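Local structure of diacylglycerol O-acyltransferase (Marinobacter hydrocarbonoclasticus, 6CHJ) at residues B[149-163]-B[384-398]. The protein probably transfers the acyl group of an acyl-CoA to diacylglycerol, giving triacylglycerol and CoA, and also acts as a wax ester synthase. Sequence-based numbering, arbitrary orientation.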
# COMPACT_ATOMS: atom_id res chain seq x y z
N THR B 149 21.69 5.78 -9.51
CA THR B 149 22.55 6.32 -10.55
C THR B 149 23.70 5.36 -10.86
O THR B 149 23.95 5.05 -12.04
CB THR B 149 23.09 7.71 -10.15
OG1 THR B 149 23.87 7.60 -8.95
CG2 THR B 149 21.94 8.69 -9.91
N ARG B 150 24.39 4.88 -9.82
CA ARG B 150 25.42 3.86 -9.99
C ARG B 150 24.93 2.66 -10.80
O ARG B 150 25.71 2.03 -11.53
CB ARG B 150 25.93 3.41 -8.62
CG ARG B 150 27.17 2.53 -8.66
CD ARG B 150 27.90 2.51 -7.31
NE ARG B 150 27.11 1.86 -6.27
CZ ARG B 150 27.14 0.56 -6.00
NH1 ARG B 150 27.92 -0.24 -6.72
NH2 ARG B 150 26.39 0.06 -5.03
N MET B 151 23.64 2.35 -10.70
CA MET B 151 23.01 1.30 -11.50
C MET B 151 23.09 1.57 -13.00
O MET B 151 22.83 0.65 -13.79
CB MET B 151 21.54 1.14 -11.08
CG MET B 151 20.93 -0.21 -11.45
SD MET B 151 19.18 -0.17 -11.90
CE MET B 151 19.10 1.19 -13.07
N LEU B 152 23.43 2.78 -13.41
CA LEU B 152 23.43 3.15 -14.82
C LEU B 152 24.87 3.29 -15.32
O LEU B 152 25.83 3.21 -14.56
CB LEU B 152 22.65 4.45 -15.04
CG LEU B 152 21.18 4.52 -14.61
CD1 LEU B 152 20.83 5.96 -14.23
CD2 LEU B 152 20.26 4.02 -15.69
N SER B 153 24.99 3.51 -16.63
CA SER B 153 26.29 3.69 -17.25
C SER B 153 26.20 4.84 -18.25
O SER B 153 25.11 5.23 -18.69
CB SER B 153 26.76 2.41 -17.94
OG SER B 153 28.03 2.58 -18.55
N GLU B 154 27.37 5.38 -18.61
CA GLU B 154 27.43 6.46 -19.59
C GLU B 154 27.36 5.97 -21.03
O GLU B 154 26.99 6.75 -21.91
CB GLU B 154 28.71 7.28 -19.38
CG GLU B 154 28.55 8.39 -18.34
CD GLU B 154 29.86 9.09 -18.00
OE1 GLU B 154 30.49 8.72 -16.98
OE2 GLU B 154 30.25 10.02 -18.74
N ASN B 155 27.68 4.69 -21.30
CA ASN B 155 27.75 4.19 -22.66
C ASN B 155 26.39 3.67 -23.12
O ASN B 155 25.90 2.69 -22.55
CB ASN B 155 28.79 3.07 -22.77
CG ASN B 155 28.78 2.37 -24.13
OD1 ASN B 155 28.52 2.99 -25.16
ND2 ASN B 155 29.06 1.07 -24.12
N PRO B 156 25.78 4.26 -24.15
CA PRO B 156 24.50 3.75 -24.64
C PRO B 156 24.61 2.48 -25.48
O PRO B 156 23.58 1.84 -25.75
CB PRO B 156 23.98 4.91 -25.50
CG PRO B 156 25.24 5.47 -26.08
CD PRO B 156 26.30 5.34 -25.00
N ASP B 157 25.81 2.12 -25.93
CA ASP B 157 26.02 0.91 -26.71
C ASP B 157 26.08 -0.34 -25.84
O ASP B 157 25.96 -1.45 -26.37
CB ASP B 157 27.32 1.04 -27.53
CG ASP B 157 27.08 1.61 -28.94
OD1 ASP B 157 26.05 1.25 -29.56
OD2 ASP B 157 27.92 2.40 -29.42
N GLU B 158 26.25 -0.18 -24.52
CA GLU B 158 26.42 -1.30 -23.61
C GLU B 158 25.08 -1.93 -23.24
O GLU B 158 24.08 -1.22 -23.10
CB GLU B 158 27.15 -0.84 -22.35
CG GLU B 158 27.24 -1.92 -21.29
CD GLU B 158 27.77 -1.39 -19.98
OE1 GLU B 158 28.05 -0.18 -19.91
OE2 GLU B 158 27.92 -2.20 -19.03
N HIS B 159 25.07 -3.25 -23.06
CA HIS B 159 23.86 -3.96 -22.68
C HIS B 159 24.18 -4.96 -21.57
O HIS B 159 25.31 -5.04 -21.06
CB HIS B 159 23.22 -4.62 -23.91
CG HIS B 159 22.44 -3.67 -24.77
ND1 HIS B 159 23.00 -2.53 -25.31
CD2 HIS B 159 21.14 -3.67 -25.16
CE1 HIS B 159 22.08 -1.88 -26.01
NE2 HIS B 159 20.95 -2.55 -25.93
N GLY B 160 23.14 -5.69 -21.15
CA GLY B 160 23.26 -6.67 -20.07
C GLY B 160 23.63 -6.08 -18.72
O GLY B 160 24.43 -6.69 -17.98
N MET B 161 23.07 -4.87 -18.38
CA MET B 161 23.35 -4.24 -17.09
C MET B 161 22.39 -4.74 -16.01
O MET B 161 21.20 -4.93 -16.29
CB MET B 161 23.24 -2.73 -17.18
CG MET B 161 24.53 -2.00 -17.52
SD MET B 161 24.14 -0.41 -18.28
CE MET B 161 24.11 -0.89 -19.99
N PRO B 162 22.88 -4.90 -14.79
CA PRO B 162 22.06 -5.48 -13.71
C PRO B 162 20.95 -4.53 -13.28
O PRO B 162 20.92 -3.35 -13.66
CB PRO B 162 23.07 -5.69 -12.57
CG PRO B 162 24.41 -5.52 -13.17
CD PRO B 162 24.26 -4.62 -14.34
N PRO B 163 20.01 -5.03 -12.48
CA PRO B 163 19.08 -4.16 -11.75
C PRO B 163 19.61 -3.79 -10.37
O PRO B 163 20.58 -4.37 -9.86
CB PRO B 163 17.82 -5.04 -11.64
CG PRO B 163 18.37 -6.45 -11.59
CD PRO B 163 19.57 -6.44 -12.49
N PRO B 384 24.37 13.22 -11.22
CA PRO B 384 25.38 13.01 -12.27
C PRO B 384 25.35 14.08 -13.36
O PRO B 384 24.29 14.55 -13.79
CB PRO B 384 24.99 11.65 -12.85
CG PRO B 384 23.49 11.60 -12.65
CD PRO B 384 23.25 12.28 -11.33
N SER B 385 26.56 14.44 -13.82
CA SER B 385 26.76 15.60 -14.68
C SER B 385 26.59 15.32 -16.17
O SER B 385 26.66 16.26 -16.97
CB SER B 385 28.15 16.20 -14.44
OG SER B 385 29.10 15.19 -14.15
N ARG B 386 26.38 14.07 -16.57
CA ARG B 386 26.35 13.67 -17.97
C ARG B 386 25.22 12.69 -18.21
O ARG B 386 24.77 12.02 -17.27
CB ARG B 386 27.69 13.06 -18.40
CG ARG B 386 28.88 14.00 -18.20
CD ARG B 386 30.18 13.45 -18.73
NE ARG B 386 30.59 12.26 -18.00
CZ ARG B 386 31.40 12.29 -16.95
NH1 ARG B 386 31.87 13.46 -16.52
NH2 ARG B 386 31.75 11.17 -16.34
N PRO B 387 24.72 12.58 -19.45
CA PRO B 387 23.58 11.70 -19.71
C PRO B 387 23.90 10.24 -19.39
O PRO B 387 25.06 9.81 -19.36
CB PRO B 387 23.30 11.89 -21.21
CG PRO B 387 23.86 13.23 -21.52
CD PRO B 387 25.09 13.36 -20.64
N LEU B 388 22.83 9.48 -19.13
CA LEU B 388 22.98 8.12 -18.63
C LEU B 388 21.98 7.21 -19.33
O LEU B 388 21.00 7.66 -19.93
CB LEU B 388 22.79 8.06 -17.10
CG LEU B 388 23.95 8.64 -16.29
CD1 LEU B 388 23.66 8.60 -14.79
CD2 LEU B 388 25.22 7.89 -16.61
N TYR B 389 22.28 5.92 -19.29
CA TYR B 389 21.50 4.91 -19.99
C TYR B 389 21.44 3.66 -19.14
O TYR B 389 22.41 3.34 -18.43
CB TYR B 389 22.08 4.57 -21.39
CG TYR B 389 22.35 5.79 -22.25
CD1 TYR B 389 23.50 6.56 -22.04
CD2 TYR B 389 21.47 6.18 -23.25
CE1 TYR B 389 23.75 7.68 -22.80
CE2 TYR B 389 21.72 7.31 -24.02
CZ TYR B 389 22.87 8.06 -23.78
OH TYR B 389 23.14 9.17 -24.52
N TRP B 390 20.30 2.98 -19.18
CA TRP B 390 20.16 1.61 -18.69
C TRP B 390 19.97 0.75 -19.93
O TRP B 390 18.97 0.91 -20.64
CB TRP B 390 18.97 1.45 -17.74
CG TRP B 390 19.03 0.21 -16.85
CD1 TRP B 390 20.16 -0.40 -16.34
CD2 TRP B 390 17.92 -0.56 -16.36
NE1 TRP B 390 19.80 -1.49 -15.57
CE2 TRP B 390 18.44 -1.61 -15.57
CE3 TRP B 390 16.52 -0.45 -16.52
CZ2 TRP B 390 17.62 -2.55 -14.95
CZ3 TRP B 390 15.71 -1.39 -15.90
CH2 TRP B 390 16.26 -2.43 -15.13
N ASN B 391 20.94 -0.14 -20.18
CA ASN B 391 20.97 -1.02 -21.35
C ASN B 391 20.41 -0.31 -22.59
O ASN B 391 19.50 -0.81 -23.27
CB ASN B 391 20.24 -2.32 -21.05
CG ASN B 391 20.85 -3.04 -19.85
OD1 ASN B 391 22.00 -3.44 -19.90
ND2 ASN B 391 20.09 -3.15 -18.76
N GLY B 392 20.95 0.89 -22.85
CA GLY B 392 20.56 1.70 -23.99
C GLY B 392 19.26 2.46 -23.83
O GLY B 392 18.86 3.17 -24.77
N ALA B 393 18.58 2.35 -22.70
CA ALA B 393 17.43 3.20 -22.42
C ALA B 393 17.94 4.48 -21.76
O ALA B 393 18.55 4.42 -20.69
CB ALA B 393 16.41 2.49 -21.54
N LYS B 394 17.72 5.61 -22.40
CA LYS B 394 18.22 6.87 -21.87
C LYS B 394 17.38 7.29 -20.66
O LYS B 394 16.15 7.39 -20.74
CB LYS B 394 18.18 7.96 -22.95
CG LYS B 394 18.68 9.33 -22.51
CD LYS B 394 18.60 10.34 -23.65
CE LYS B 394 17.63 9.86 -24.74
NZ LYS B 394 17.04 10.98 -25.53
N LEU B 395 18.04 7.52 -19.54
CA LEU B 395 17.38 8.21 -18.43
C LEU B 395 17.03 9.63 -18.87
O LEU B 395 17.92 10.41 -19.22
CB LEU B 395 18.30 8.22 -17.21
CG LEU B 395 17.71 8.71 -15.88
CD1 LEU B 395 16.58 7.77 -15.39
CD2 LEU B 395 18.81 8.86 -14.83
N GLU B 396 15.74 9.95 -18.88
CA GLU B 396 15.26 11.29 -19.22
C GLU B 396 15.04 12.20 -18.01
O GLU B 396 14.93 13.42 -18.19
CB GLU B 396 13.94 11.22 -20.00
CG GLU B 396 14.00 10.41 -21.27
CD GLU B 396 14.65 11.17 -22.42
OE1 GLU B 396 15.08 12.33 -22.22
OE2 GLU B 396 14.73 10.59 -23.52
N GLY B 397 14.93 11.65 -16.80
CA GLY B 397 14.67 12.44 -15.60
C GLY B 397 14.59 11.57 -14.36
O GLY B 397 13.99 10.49 -14.40
N MET B 398 15.22 12.01 -13.27
CA MET B 398 15.25 11.28 -12.00
C MET B 398 14.75 12.20 -10.90
O MET B 398 15.26 13.31 -10.73
CB MET B 398 16.67 10.77 -11.70
CG MET B 398 17.80 11.71 -12.16
SD MET B 398 19.50 11.26 -11.71
CE MET B 398 19.42 11.33 -9.91
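Ser153 and Tyr389 form a single antiparallel bridge, through which the loop following helix 141-150 is fastened to the beta hairpin 389-398, a case of a C-terminal hairpin completing the edge of an N-terminal sheet. The short strand 389-390 is outermost in that mixed sheet of the CoA-dependent acyltransferase fold, and its type I' turn runs from Trp390 to Ala393. Both backbone bonds of the bridge form, Ser153 N to Tyr389 O (3.2 Å) and Tyr389 N to Ser153 O (3.0 Å).

At the turn, side chains bind backbone. The side-chain amide of Asn391 faces the backbone of Met161: ND2 gives a nearly straight bond (169°) to Met161 O, 3.2 Å away, while OD1 is turned to Met161 N, though that approach is modelled too short to be relied on. Beside it, Trp390 NE1 donates to Pro162 O at 2.9 Å, with the acceptor close to the indole plane, so that the N-H edge of the indole points to Pro162 O.

CH-pi contacts use the faces. Met151, bent at chi2 and chi3, brings CE 3.6 Å from the centroid of the Trp390 five-membered ring; Asn391 ND2 lies over the opposite face, displaced toward the rim. Pro156 CB sits almost centrally over Tyr389, 7° off the ring normal.

Apolar packing continues next to the bridge, at Leu152, which splits its branches: CD2 reaches Trp390 CB at 3.5 Å, whereas CD1 meets Leu388 and Leu395. Phe29 of the adjoining strand 22-30 also touches Leu152, Trp390 and Leu395.

A salt bridge joins two exposed residues, Glu154 and Arg386. Glu154, extended beyond CG, presents its carboxylate to the edge of the Arg386 guanidinium, the two planes 37° apart, and Arg386 NH2 donates to the syn side of Glu154 OE1 at 2.8 Å.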